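Kappa-carrageenase (PDB 5OCR) probably hydrolyses kappa-carrageenan, a sulfated algal galactan, through the family 16 glycoside hydrolase domain that makes up this part of a longer protein. Local coordinates at residues G108-E113 with I271-Y276; V141-Q146 with D161-A166; D155-M160 with P193-K198; Q186-R191 with E220-P225. All blocks are in the same frame, centred on the assembly; numbering follows the deposited sequence. Where two conformers were deposited one is given.

Overall arrangement
Strand 273-285 closes contact 1 near the end of the chain, and the other three contacts fall between its two segments. Contacts 2 and 3 share strand 159-170 and alternate along the sequence, their centres about 13 Å apart. Contact 4 opens only after contact 2 has closed and lies about 9 Å from it between centres, because strand 189-191 pairs with strand 159-170. Contacts 1 and 4 are farthest apart, about 24 Å between centres, and do not touch. Between them, Gln145 of contact 2 bonds the 108-113 loop, and Asp159 of contact 3 meets Arg191 of contact 4. Loops round the jellyroll are thus tied to strand 134-144 of contact 2, which probably carries the active site.

Contact 1 (G108-E113 with I271-Y276); sequences GADIGE and IPTSMY
With its CG set between the backbone N and the carbonyl carbon (chi1 68°), Asp110 drops its carboxylate beside Thr273, whose hydroxyl lies anti to its own backbone N (chi1 -170°), which directs OG1 at the loop. The two side chains pass in opposite directions. Thr273 OG1 donates to Asp110 OD1 at 2.7 Å, on the anti side of that oxygen and 30° out of the carboxylate plane. Threonine suits the place because its other branch is apolar: Thr273 CG2 packs on Ile111 CG2 at 3.8 Å. Farther along, the long arm of Ile111 ends against Ile271, with the two CD1 atoms 3.6 Å apart, an apolar contact that suits two isoleucines. Ala109 is small enough for its backbone to come close to the strand, and its CA makes a CH...O contact of 3.2 Å with Ser274 O. That carbonyl also takes a hydrogen bond from water 1, 2.6 Å from Ser274 O, and the water in turn accepts from Asp110 N at 2.9 Å, so a single water joins loop and strand backbones. Ala109 to Gly112 form a type I turn, whose Ala109 N and Gly112 O are bonded by the Gln145 amide through OE1 and NE2. The arrangement is a turn following strand 100-107 that folds over the start of its antiparallel neighbour, strand 273-285, in the jellyroll of family 16 glycoside hydrolases.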
loop_
_atom_site.group_PDB
_atom_site.type_symbol
_atom_site.label_atom_id
_atom_site.label_comp_id
_atom_site.label_asym_id
_atom_site.label_seq_id
_atom_site.Cartn_x
_atom_site.Cartn_y
_atom_site.Cartn_z
ATOM N N GLY A 108 -12.516 0.195 0.203
ATOM C CA GLY A 108 -11.969 -0.356 -1.053
ATOM C C GLY A 108 -12.782 0.059 -2.266
ATOM O O GLY A 108 -13.569 0.989 -2.245
ATOM N N ALA A 109 -12.493 -0.613 -3.367
ATOM C CA ALA A 109 -13.004 -0.211 -4.700
ATOM C C ALA A 109 -14.121 -1.108 -5.215
ATOM O O ALA A 109 -14.083 -2.367 -5.128
ATOM C CB ALA A 109 -11.828 -0.239 -5.709
ATOM N N ASP A 110 -15.098 -0.469 -5.836
ATOM C CA ASP A 110 -16.244 -1.226 -6.353
ATOM C C ASP A 110 -16.026 -2.212 -7.503
ATOM O O ASP A 110 -16.875 -3.081 -7.782
ATOM C CB ASP A 110 -17.390 -0.300 -6.620
ATOM C CG ASP A 110 -17.156 0.633 -7.747
ATOM O OD1 ASP A 110 -16.129 0.575 -8.550
ATOM O OD2 ASP A 110 -18.077 1.495 -7.813
ATOM N N ILE A 111 -14.882 -2.121 -8.176
ATOM C CA ILE A 111 -14.570 -3.116 -9.168
ATOM C C ILE A 111 -14.494 -4.576 -8.635
ATOM O O ILE A 111 -14.707 -5.519 -9.367
ATOM C CB ILE A 111 -13.292 -2.723 -9.926
ATOM C CG1 ILE A 111 -13.158 -3.569 -11.225
ATOM C CG2 ILE A 111 -12.065 -2.922 -9.055
ATOM C CD1 ILE A 111 -12.141 -2.939 -12.222
ATOM N N GLY A 112 -14.253 -4.756 -7.335
ATOM C CA GLY A 112 -13.894 -6.082 -6.788
ATOM C C GLY A 112 -12.475 -6.432 -7.236
ATOM O O GLY A 112 -11.504 -5.729 -6.922
ATOM N N GLU A 113 -12.297 -7.425 -8.089
ATOM C CA GLU A 113 -10.961 -7.836 -8.511
ATOM C C GLU A 113 -10.427 -6.854 -9.620
ATOM O O GLU A 113 -11.222 -6.378 -10.469
ATOM C CB GLU A 113 -11.039 -9.272 -9.040
ATOM C CG GLU A 113 -9.704 -9.825 -9.469
ATOM C CD GLU A 113 -9.765 -11.304 -9.808
ATOM O OE1 GLU A 113 -8.713 -11.930 -9.759
ATOM O OE2 GLU A 113 -10.878 -11.857 -10.077
ATOM N N ILE A 271 -14.154 0.431 -14.951
ATOM C CA ILE A 271 -13.140 1.470 -14.831
ATOM C C ILE A 271 -13.769 2.765 -15.363
ATOM O O ILE A 271 -14.336 2.714 -16.449
ATOM C CB ILE A 271 -11.846 1.057 -15.616
ATOM C CG1 ILE A 271 -11.203 -0.265 -15.047
ATOM C CG2 ILE A 271 -10.885 2.237 -15.645
ATOM C CD1 ILE A 271 -10.570 -0.029 -13.649
ATOM N N PRO A 272 -13.613 3.934 -14.674
ATOM C CA PRO A 272 -12.709 4.155 -13.521
ATOM C C PRO A 272 -13.263 3.513 -12.241
ATOM O O PRO A 272 -14.515 3.291 -12.121
ATOM C CB PRO A 272 -12.658 5.679 -13.402
ATOM C CG PRO A 272 -13.988 6.155 -14.033
ATOM C CD PRO A 272 -14.155 5.214 -15.194
ATOM N N THR A 273 -12.362 3.225 -11.293
ATOM C CA THR A 273 -12.844 2.744 -10.008
ATOM C C THR A 273 -11.982 3.435 -8.954
ATOM O O THR A 273 -10.839 3.901 -9.284
ATOM C CB THR A 273 -12.723 1.203 -9.941
ATOM O OG1 THR A 273 -13.428 0.761 -8.754
ATOM C CG2 THR A 273 -11.246 0.678 -9.850
ATOM N N SER A 274 -12.504 3.563 -7.713
ATOM C CA SER A 274 -11.838 4.409 -6.747
ATOM C C SER A 274 -11.766 3.723 -5.403
ATOM O O SER A 274 -12.653 2.949 -5.070
ATOM C CB SER A 274 -12.644 5.670 -6.549
ATOM O OG SER A 274 -12.713 6.434 -7.763
ATOM N N MET A 275 -10.644 3.954 -4.687
ATOM C CA MET A 275 -10.600 3.776 -3.204
ATOM C C MET A 275 -10.853 5.102 -2.505
ATOM O O MET A 275 -10.647 6.164 -3.088
ATOM C CB MET A 275 -9.253 3.157 -2.691
ATOM C CG MET A 275 -8.067 4.091 -3.011
ATOM S SD MET A 275 -6.493 3.362 -2.534
ATOM C CE MET A 275 -6.540 3.498 -0.757
ATOM N N TYR A 276 -11.227 5.042 -1.232
ATOM C CA TYR A 276 -11.546 6.265 -0.471
ATOM C C TYR A 276 -10.834 6.226 0.864
ATOM O O TYR A 276 -10.772 5.150 1.555
ATOM C CB TYR A 276 -13.081 6.292 -0.179
ATOM C CG TYR A 276 -13.836 6.340 -1.464
ATOM C CD1 TYR A 276 -14.110 7.588 -2.056
ATOM C CD2 TYR A 276 -14.275 5.166 -2.100
ATOM C CE1 TYR A 276 -14.817 7.633 -3.295
ATOM C CE2 TYR A 276 -14.960 5.216 -3.347
ATOM C CZ TYR A 276 -15.207 6.456 -3.902
ATOM O OH TYR A 276 -15.920 6.502 -5.066
HETATM O O HOH W 1 -15.089 2.406 -5.803
#

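Contact 2 (V141-Q146 with D161-A166); sequences VVELQQ and DLNLHA
Gln146 crosses Asp161 obliquely, its atoms gathering round Asp161 OD2. Gln146 CB lies 3.7 Å from Asp161 OD2, CG and CD follow at 3.9 and 3.8 Å from the same oxygen, and the extended chain brings Gln146 NE2 into a hydrogen bond of 2.8 Å with Asp161 OD2. That oxygen lies close to the amide plane, whereas the nitrogen meets it on its anti side, 34° out of the carboxylate plane; the two planes are 69° apart. Glutamine suits the place because its amide both gives and takes: OE1 accepts from Arg242 NE. Asp161 OD1 has a salt bridge to Lys189. Glu143 and Asp161 form an antiparallel hydrogen-bonded pair, with Glu143 N 2.7 Å from Asp161 O. Val141 and Val142 form a classic beta bulge facing Phe119, and Glu138, Asp140 and Glu143 fit the E-x-D-x-x-E signature of bulged family 16 glycoside hydrolases, consistent with an active-site strand. Water 4 donates to Glu143 OE1 at 2.6 Å and accepts from Asn163 N; water 3 probably donates to OE1 and accepts from Asn163 ND2, while Asn163 OD1 accepts from Asn188 N. Glu143 OE2 has a salt bridge to Arg242 and a hydrogen bond with a glycerol, probably from the crystallisation liquor.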
loop_
_atom_site.group_PDB
_atom_site.type_symbol
_atom_site.label_atom_id
_atom_site.label_comp_id
_atom_site.label_asym_id
_atom_site.label_seq_id
_atom_site.Cartn_x
_atom_site.Cartn_y
_atom_site.Cartn_z
ATOM N N VAL A 141 0.849 -2.085 5.429
ATOM C CA VAL A 141 -0.099 -2.118 6.501
ATOM C C VAL A 141 -1.362 -2.881 6.104
ATOM O O VAL A 141 -1.879 -3.697 6.880
ATOM C CB VAL A 141 -0.493 -0.703 6.925
ATOM C CG1 VAL A 141 -1.548 -0.844 8.090
ATOM C CG2 VAL A 141 0.798 0.078 7.274
ATOM N N VAL A 142 -1.804 -2.681 4.842
ATOM C CA VAL A 142 -2.802 -3.577 4.273
ATOM C C VAL A 142 -2.798 -3.472 2.762
ATOM O O VAL A 142 -2.456 -2.411 2.146
ATOM C CB VAL A 142 -4.227 -3.263 4.773
ATOM C CG1 VAL A 142 -4.824 -2.012 4.164
ATOM C CG2 VAL A 142 -5.123 -4.464 4.489
ATOM N N GLU A 143 -3.033 -4.627 2.138
ATOM C CA GLU A 143 -3.295 -4.714 0.699
ATOM C C GLU A 143 -4.665 -5.333 0.623
ATOM O O GLU A 143 -4.810 -6.482 0.968
ATOM C CB GLU A 143 -2.302 -5.551 -0.043
ATOM C CG GLU A 143 -1.048 -4.728 -0.365
ATOM C CD GLU A 143 -0.081 -5.607 -1.136
ATOM O OE1 GLU A 143 0.229 -6.751 -0.630
ATOM O OE2 GLU A 143 0.408 -5.174 -2.211
ATOM N N LEU A 144 -5.635 -4.605 0.097
ATOM C CA LEU A 144 -6.991 -5.127 -0.051
ATOM C C LEU A 144 -7.274 -5.678 -1.450
ATOM O O LEU A 144 -6.660 -5.193 -2.406
ATOM C CB LEU A 144 -7.986 -3.989 0.223
ATOM C CG LEU A 144 -7.994 -3.352 1.618
ATOM C CD1 LEU A 144 -9.050 -2.245 1.761
ATOM C CD2 LEU A 144 -8.247 -4.461 2.662
ATOM N N GLN A 145 -8.245 -6.606 -1.586
ATOM C CA GLN A 145 -8.787 -7.051 -2.860
ATOM C C GLN A 145 -7.783 -7.518 -3.872
ATOM O O GLN A 145 -8.028 -7.370 -5.023
ATOM C CB GLN A 145 -9.698 -5.958 -3.535
ATOM C CG GLN A 145 -10.720 -5.369 -2.677
ATOM C CD GLN A 145 -11.199 -4.035 -3.307
ATOM O OE1 GLN A 145 -11.353 -3.087 -2.636
ATOM N NE2 GLN A 145 -11.528 -4.039 -4.624
ATOM N N GLN A 146 -6.658 -8.119 -3.451
ATOM C CA GLN A 146 -5.636 -8.597 -4.371
ATOM C C GLN A 146 -5.995 -9.869 -5.025
ATOM O O GLN A 146 -5.451 -10.184 -6.092
ATOM C CB GLN A 146 -4.323 -8.962 -3.627
ATOM C CG GLN A 146 -3.590 -7.768 -3.301
ATOM C CD GLN A 146 -2.104 -8.026 -3.187
ATOM O OE1 GLN A 146 -1.376 -7.485 -3.964
ATOM N NE2 GLN A 146 -1.663 -8.676 -2.096
ATOM N N ASP A 161 -4.029 -8.940 2.689
ATOM C CA ASP A 161 -2.624 -9.266 2.928
ATOM C C ASP A 161 -1.967 -8.113 3.641
ATOM O O ASP A 161 -2.309 -6.951 3.412
ATOM C CB ASP A 161 -1.943 -9.418 1.581
ATOM C CG ASP A 161 -2.590 -10.551 0.759
ATOM O OD1 ASP A 161 -2.643 -11.661 1.314
ATOM O OD2 ASP A 161 -3.111 -10.315 -0.371
ATOM N N LEU A 162 -1.046 -8.456 4.533
ATOM C CA LEU A 162 -0.448 -7.500 5.428
ATOM C C LEU A 162 1.046 -7.843 5.462
ATOM O O LEU A 162 1.597 -8.084 6.517
ATOM C CB LEU A 162 -1.100 -7.447 6.831
ATOM C CG LEU A 162 -2.646 -7.453 6.846
ATOM C CD1 LEU A 162 -3.199 -8.889 6.980
ATOM C CD2 LEU A 162 -3.068 -6.710 8.102
ATOM N N ASN A 163 1.761 -7.728 4.333
ATOM C CA ASN A 163 3.075 -8.384 4.206
ATOM C C ASN A 163 4.278 -7.475 4.386
ATOM O O ASN A 163 4.098 -6.280 4.337
ATOM C CB ASN A 163 3.200 -8.894 2.760
ATOM C CG ASN A 163 2.225 -10.010 2.510
ATOM O OD1 ASN A 163 1.874 -10.735 3.432
ATOM N ND2 ASN A 163 1.877 -10.235 1.279
ATOM N N LEU A 164 5.420 -8.073 4.722
ATOM C CA LEU A 164 6.679 -7.324 4.742
ATOM C C LEU A 164 7.541 -7.686 3.540
ATOM O O LEU A 164 7.552 -8.837 3.111
ATOM C CB LEU A 164 7.521 -7.767 5.928
ATOM C CG LEU A 164 6.856 -7.425 7.275
ATOM C CD1 LEU A 164 7.521 -8.173 8.445
ATOM C CD2 LEU A 164 6.701 -5.956 7.521
ATOM N N HIS A 165 8.325 -6.718 3.056
ATOM C CA HIS A 165 9.200 -6.981 1.882
ATOM C C HIS A 165 10.506 -6.295 2.209
ATOM O O HIS A 165 10.529 -5.250 2.840
ATOM C CB HIS A 165 8.685 -6.337 0.600
ATOM C CG HIS A 165 7.328 -6.798 0.169
ATOM N ND1 HIS A 165 7.149 -7.683 -0.874
ATOM C CD2 HIS A 165 6.057 -6.487 0.660
ATOM C CE1 HIS A 165 5.827 -7.911 -1.028
ATOM N NE2 HIS A 165 5.162 -7.161 -0.088
ATOM N N ALA A 166 11.610 -6.923 1.809
ATOM C CA ALA A 166 12.901 -6.216 1.892
ATOM C C ALA A 166 13.867 -6.639 0.798
ATOM O O ALA A 166 13.719 -7.638 0.182
ATOM C CB ALA A 166 13.573 -6.506 3.243
HETATM O O HOH W 2 -5.804 -8.585 -0.658
HETATM O O HOH W 3 2.677 -8.065 -0.784
HETATM O O HOH W 4 0.405 -6.845 1.965
#

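Contact 3 (D155-M160 with P193-K198); sequences DDIYDM and PWDPSK. Unlike the reference sequence in segment 193-198: Trp194 (reference Met). Residue 193 of segment 193-198 comes from a tag, linker or insertion.
Ile157 and Asp195 pass each other at a slant, Ile157 CG1 3.6 Å from Asp195 OD1, while Ile157 CD1 reaches on to Ser197 OG at 3.6 Å. The compact ring of Pro196 fits against the turn, its CD 3.2 Å from Ile157 O. Tyr158 turns its ring edge to the backbone, with CD1 3.3 Å from Trp194 O. Asp195 is held by an Asx turn: its OD1 accepts from Ser197 N and, at 2.6 Å, from Ser197 OG, both from the same face of the carboxylate. A second Asx turn, Asp156 to Tyr158, shapes the turn leading into strand 159-170; the contact joins this entry to the loop before strand 200-207 of the jellyroll. Met160 approaches Trp194, which differs from the reference sequence, at about a right angle. A bend at chi3 (63°) sets Met160 CE against both the indole and Pro196, 4.0 Å from Trp194 CZ3 and 3.8 Å from Pro196 CG. The flexible, unbranched thioether can bend to touch both apolar surfaces.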
loop_
_atom_site.group_PDB
_atom_site.type_symbol
_atom_site.label_atom_id
_atom_site.label_comp_id
_atom_site.label_asym_id
_atom_site.label_seq_id
_atom_site.Cartn_x
_atom_site.Cartn_y
_atom_site.Cartn_z
ATOM N N ASP A 155 -7.447 -16.539 -2.917
ATOM C CA ASP A 155 -8.181 -15.612 -2.081
ATOM C C ASP A 155 -9.368 -15.002 -2.843
ATOM O O ASP A 155 -9.411 -14.957 -4.076
ATOM C CB ASP A 155 -7.263 -14.463 -1.646
ATOM C CG ASP A 155 -6.242 -14.883 -0.550
ATOM O OD1 ASP A 155 -6.288 -16.045 0.017
ATOM O OD2 ASP A 155 -5.418 -14.005 -0.175
ATOM N N ASP A 156 -10.314 -14.459 -2.068
ATOM C CA ASP A 156 -11.468 -13.733 -2.635
ATOM C C ASP A 156 -11.502 -12.367 -1.946
ATOM O O ASP A 156 -10.514 -11.948 -1.326
ATOM C CB ASP A 156 -12.815 -14.476 -2.439
ATOM C CG ASP A 156 -13.154 -14.753 -0.952
ATOM O OD1 ASP A 156 -13.971 -15.664 -0.622
ATOM O OD2 ASP A 156 -12.653 -14.037 -0.052
ATOM N N ILE A 157 -12.591 -11.642 -2.177
ATOM C CA ILE A 157 -12.680 -10.244 -1.760
ATOM C C ILE A 157 -12.552 -10.066 -0.192
ATOM O O ILE A 157 -12.165 -9.017 0.278
ATOM C CB ILE A 157 -13.980 -9.639 -2.277
ATOM C CG1 ILE A 157 -13.868 -8.107 -2.181
ATOM C CG2 ILE A 157 -15.153 -10.046 -1.403
ATOM C CD1 ILE A 157 -14.293 -7.280 -3.379
ATOM N N TYR A 158 -12.858 -11.093 0.589
ATOM C CA TYR A 158 -12.809 -10.957 2.058
ATOM C C TYR A 158 -11.379 -11.090 2.630
ATOM O O TYR A 158 -11.134 -10.782 3.809
ATOM C CB TYR A 158 -13.659 -12.072 2.648
ATOM C CG TYR A 158 -15.132 -11.870 2.318
ATOM C CD1 TYR A 158 -15.918 -10.974 3.082
ATOM C CD2 TYR A 158 -15.734 -12.567 1.275
ATOM C CE1 TYR A 158 -17.282 -10.811 2.786
ATOM C CE2 TYR A 158 -17.105 -12.357 0.960
ATOM C CZ TYR A 158 -17.828 -11.496 1.715
ATOM O OH TYR A 158 -19.199 -11.342 1.451
ATOM N N ASP A 159 -10.482 -11.637 1.804
ATOM C CA ASP A 159 -9.093 -11.872 2.250
ATOM C C ASP A 159 -8.255 -10.602 2.043
ATOM O O ASP A 159 -8.340 -9.966 0.985
ATOM C CB ASP A 159 -8.470 -13.014 1.439
ATOM C CG ASP A 159 -9.243 -14.358 1.676
ATOM O OD1 ASP A 159 -9.456 -14.739 2.844
ATOM O OD2 ASP A 159 -9.638 -15.047 0.697
ATOM N N MET A 160 -7.388 -10.336 3.026
ATOM C CA MET A 160 -6.382 -9.271 2.824
ATOM C C MET A 160 -4.997 -9.695 3.200
ATOM O O MET A 160 -4.796 -10.677 3.905
ATOM C CB MET A 160 -6.810 -7.970 3.535
ATOM C CG MET A 160 -6.759 -8.143 5.039
ATOM S SD MET A 160 -7.724 -6.792 5.834
ATOM C CE MET A 160 -9.407 -6.995 5.302
ATOM N N PRO A 193 -14.748 -10.444 8.336
ATOM C CA PRO A 193 -16.153 -10.923 8.306
ATOM C C PRO A 193 -17.040 -9.988 7.461
ATOM O O PRO A 193 -18.281 -10.187 7.376
ATOM C CB PRO A 193 -16.520 -10.925 9.804
ATOM C CG PRO A 193 -15.770 -9.705 10.337
ATOM C CD PRO A 193 -14.417 -9.798 9.626
ATOM N N TRP A 194 -16.472 -8.969 6.808
ATOM C CA TRP A 194 -17.216 -7.979 5.983
ATOM C C TRP A 194 -16.419 -7.744 4.720
ATOM O O TRP A 194 -15.240 -8.103 4.653
ATOM C CB TRP A 194 -17.352 -6.624 6.766
ATOM C CG TRP A 194 -16.237 -6.396 7.766
ATOM C CD1 TRP A 194 -16.260 -6.484 9.163
ATOM C CD2 TRP A 194 -14.872 -5.933 7.441
ATOM N NE1 TRP A 194 -15.040 -6.164 9.705
ATOM C CE2 TRP A 194 -14.158 -5.827 8.708
ATOM C CE3 TRP A 194 -14.224 -5.601 6.271
ATOM C CZ2 TRP A 194 -12.816 -5.394 8.758
ATOM C CZ3 TRP A 194 -12.872 -5.232 6.321
ATOM C CH2 TRP A 194 -12.203 -5.101 7.535
ATOM N N ASP A 195 -17.088 -7.210 3.688
ATOM C CA ASP A 195 -16.450 -6.991 2.407
ATOM C C ASP A 195 -15.706 -5.637 2.517
ATOM O O ASP A 195 -16.351 -4.610 2.631
ATOM C CB ASP A 195 -17.621 -6.898 1.380
ATOM C CG ASP A 195 -17.138 -6.555 -0.010
ATOM O OD1 ASP A 195 -15.988 -6.038 -0.190
ATOM O OD2 ASP A 195 -17.942 -6.735 -0.963
ATOM N N PRO A 196 -14.341 -5.620 2.449
ATOM C CA PRO A 196 -13.537 -4.386 2.584
ATOM C C PRO A 196 -13.812 -3.361 1.502
ATOM O O PRO A 196 -13.455 -2.179 1.693
ATOM C CB PRO A 196 -12.030 -4.862 2.502
ATOM C CG PRO A 196 -12.163 -6.368 2.810
ATOM C CD PRO A 196 -13.489 -6.806 2.146
ATOM N N SER A 197 -14.402 -3.756 0.379
ATOM C CA SER A 197 -14.688 -2.845 -0.699
ATOM C C SER A 197 -15.962 -2.057 -0.428
ATOM O O SER A 197 -16.227 -1.163 -1.200
ATOM C CB SER A 197 -14.796 -3.610 -2.047
ATOM O OG SER A 197 -16.034 -4.340 -2.197
ATOM N N LYS A 198 -16.755 -2.400 0.611
ATOM C CA LYS A 198 -18.091 -1.792 0.745
ATOM C C LYS A 198 -18.215 -0.720 1.802
ATOM O O LYS A 198 -19.190 0.024 1.761
ATOM C CB LYS A 198 -19.149 -2.854 0.998
ATOM C CG LYS A 198 -19.329 -3.700 -0.278
ATOM C CD LYS A 198 -20.169 -3.015 -1.370
ATOM C CE LYS A 198 -20.369 -3.945 -2.555
ATOM N NZ LYS A 198 -21.251 -5.024 -2.058
#

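Contact 4 (Q186-R191 with E220-P225); sequences QLNKWR and EVARKP
Trp190 and Val221 join two parts of the jellyroll: strand 189-191, paired with strand 159-170, and the hairpin of strands 211-216 and 219-225. The packing is close here. Val221 crosses the indole at about a right angle and sets CG1 over its five-membered ring, 3.5 Å from the ring centroid and 9° off the normal, a CH-pi contact well matched to a broad aromatic face and one methyl of a beta-branched side chain. A classic beta bulge at Val221 and Ala222 faces Trp214. Ala222 is small enough to sit over one face of the Asn188 amide, CB 3.3 Å from Asn188 OD1; Asn188 ND2 is bonded to Leu162 O. On the solvent side, Arg223 turns away and makes a side-on salt bridge with exposed Glu220, NE to OE2 at 2.8 Å and NH2 to OE1. The other end is polar: Lys224, bent at chi2, runs alongside Asn188, whose OD1 it bonds weakly. Its ammonium also binds Gln184 O, and Lys224 NZ meets Leu187 O at 3.1 Å from above the carbonyl plane.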
loop_
_atom_site.group_PDB
_atom_site.type_symbol
_atom_site.label_atom_id
_atom_site.label_comp_id
_atom_site.label_asym_id
_atom_site.label_seq_id
_atom_site.Cartn_x
_atom_site.Cartn_y
_atom_site.Cartn_z
ATOM N N GLN A 186 7.511 -12.989 7.155
ATOM C CA GLN A 186 7.085 -11.870 6.327
ATOM C C GLN A 186 5.678 -11.895 5.775
ATOM O O GLN A 186 5.242 -10.913 5.258
ATOM C CB GLN A 186 8.062 -11.592 5.201
ATOM C CG GLN A 186 9.451 -11.219 5.701
ATOM C CD GLN A 186 10.429 -11.000 4.625
ATOM O OE1 GLN A 186 11.597 -11.392 4.775
ATOM N NE2 GLN A 186 9.990 -10.409 3.507
ATOM N N LEU A 187 4.989 -13.014 5.803
ATOM C CA LEU A 187 3.646 -13.091 5.152
ATOM C C LEU A 187 2.581 -13.044 6.224
ATOM O O LEU A 187 2.571 -13.924 7.112
ATOM C CB LEU A 187 3.529 -14.413 4.340
ATOM C CG LEU A 187 2.273 -14.562 3.467
ATOM C CD1 LEU A 187 2.621 -15.199 2.104
ATOM C CD2 LEU A 187 1.197 -15.448 4.167
ATOM N N ASN A 188 1.598 -12.138 6.057
ATOM C CA ASN A 188 0.415 -12.190 6.873
ATOM C C ASN A 188 -0.831 -12.159 6.005
ATOM O O ASN A 188 -0.951 -11.343 5.109
ATOM C CB ASN A 188 0.364 -10.935 7.776
ATOM C CG ASN A 188 1.426 -10.943 8.814
ATOM O OD1 ASN A 188 1.601 -11.904 9.567
ATOM N ND2 ASN A 188 2.202 -9.877 8.835
ATOM N N LYS A 189 -1.807 -13.006 6.320
ATOM C CA LYS A 189 -3.102 -13.005 5.625
ATOM C C LYS A 189 -4.154 -12.905 6.738
ATOM O O LYS A 189 -3.958 -13.443 7.876
ATOM C CB LYS A 189 -3.247 -14.331 4.854
ATOM C CG LYS A 189 -2.404 -14.295 3.572
ATOM C CD LYS A 189 -2.667 -15.514 2.684
ATOM C CE LYS A 189 -1.948 -15.401 1.338
ATOM N NZ LYS A 189 -2.643 -14.418 0.425
ATOM N N TRP A 190 -5.226 -12.161 6.476
ATOM C CA TRP A 190 -6.361 -12.154 7.410
ATOM C C TRP A 190 -7.622 -12.112 6.634
ATOM O O TRP A 190 -7.707 -11.406 5.642
ATOM C CB TRP A 190 -6.270 -10.948 8.351
ATOM C CG TRP A 190 -7.342 -10.904 9.404
ATOM C CD1 TRP A 190 -7.456 -11.641 10.576
ATOM C CD2 TRP A 190 -8.498 -10.033 9.400
ATOM N NE1 TRP A 190 -8.602 -11.257 11.277
ATOM C CE2 TRP A 190 -9.264 -10.328 10.635
ATOM C CE3 TRP A 190 -8.939 -9.000 8.549
ATOM C CZ2 TRP A 190 -10.438 -9.644 10.955
ATOM C CZ3 TRP A 190 -10.108 -8.318 8.908
ATOM C CH2 TRP A 190 -10.812 -8.624 10.091
ATOM N N ARG A 191 -8.632 -12.912 7.045
ATOM C CA ARG A 191 -9.952 -12.898 6.459
ATOM C C ARG A 191 -10.980 -12.116 7.260
ATOM O O ARG A 191 -11.216 -12.401 8.498
ATOM C CB ARG A 191 -10.431 -14.362 6.173
ATOM C CG ARG A 191 -11.715 -14.303 5.374
ATOM C CD ARG A 191 -12.150 -15.827 5.148
ATOM N NE ARG A 191 -13.342 -15.845 4.277
ATOM C CZ ARG A 191 -13.311 -15.715 2.936
ATOM N NH1 ARG A 191 -12.113 -15.539 2.325
ATOM N NH2 ARG A 191 -14.451 -15.701 2.197
ATOM N N GLU A 220 -5.803 -6.719 17.047
ATOM C CA GLU A 220 -4.516 -7.242 16.507
ATOM C C GLU A 220 -4.730 -8.462 15.597
ATOM O O GLU A 220 -5.367 -9.475 16.029
ATOM C CB GLU A 220 -3.556 -7.638 17.650
ATOM C CG GLU A 220 -2.316 -8.355 17.115
ATOM C CD GLU A 220 -1.257 -8.621 18.231
ATOM O OE1 GLU A 220 -1.321 -8.032 19.315
ATOM O OE2 GLU A 220 -0.355 -9.445 18.028
ATOM N N VAL A 221 -4.238 -8.418 14.379
ATOM C CA VAL A 221 -4.408 -9.532 13.455
ATOM C C VAL A 221 -3.068 -10.183 13.073
ATOM O O VAL A 221 -3.065 -11.290 12.534
ATOM C CB VAL A 221 -5.159 -9.140 12.160
ATOM C CG1 VAL A 221 -6.556 -8.626 12.470
ATOM C CG2 VAL A 221 -4.386 -8.070 11.358
ATOM N N ALA A 222 -1.924 -9.568 13.387
ATOM C CA ALA A 222 -0.671 -10.189 13.020
ATOM C C ALA A 222 0.447 -9.534 13.759
ATOM O O ALA A 222 0.301 -8.388 14.193
ATOM C CB ALA A 222 -0.340 -10.016 11.533
ATOM N N ARG A 223 1.557 -10.264 13.894
ATOM C CA ARG A 223 2.736 -9.649 14.511
ATOM C C ARG A 223 3.942 -10.387 14.015
ATOM O O ARG A 223 3.879 -11.637 13.854
ATOM C CB ARG A 223 2.569 -9.760 16.040
ATOM C CG ARG A 223 3.755 -9.428 16.896
ATOM C CD ARG A 223 3.419 -9.878 18.345
ATOM N NE ARG A 223 2.311 -9.152 18.968
ATOM C CZ ARG A 223 2.398 -8.422 20.083
ATOM N NH1 ARG A 223 3.587 -8.255 20.665
ATOM N NH2 ARG A 223 1.330 -7.825 20.595
ATOM N N LYS A 224 5.031 -9.651 13.752
ATOM C CA LYS A 224 6.272 -10.286 13.275
ATOM C C LYS A 224 7.472 -9.631 13.904
ATOM O O LYS A 224 7.461 -8.434 14.220
ATOM C CB LYS A 224 6.502 -10.180 11.759
ATOM C CG LYS A 224 5.400 -10.728 10.848
ATOM C CD LYS A 224 5.387 -12.229 10.891
ATOM C CE LYS A 224 4.861 -12.675 9.543
ATOM N NZ LYS A 224 4.221 -14.016 9.765
ATOM N N PRO A 225 8.546 -10.410 14.084
ATOM C CA PRO A 225 9.769 -9.710 14.590
ATOM C C PRO A 225 10.296 -8.719 13.587
ATOM O O PRO A 225 10.236 -8.989 12.393
ATOM C CB PRO A 225 10.831 -10.848 14.640
ATOM C CG PRO A 225 9.975 -12.092 14.822
ATOM C CD PRO A 225 8.720 -11.875 13.966
#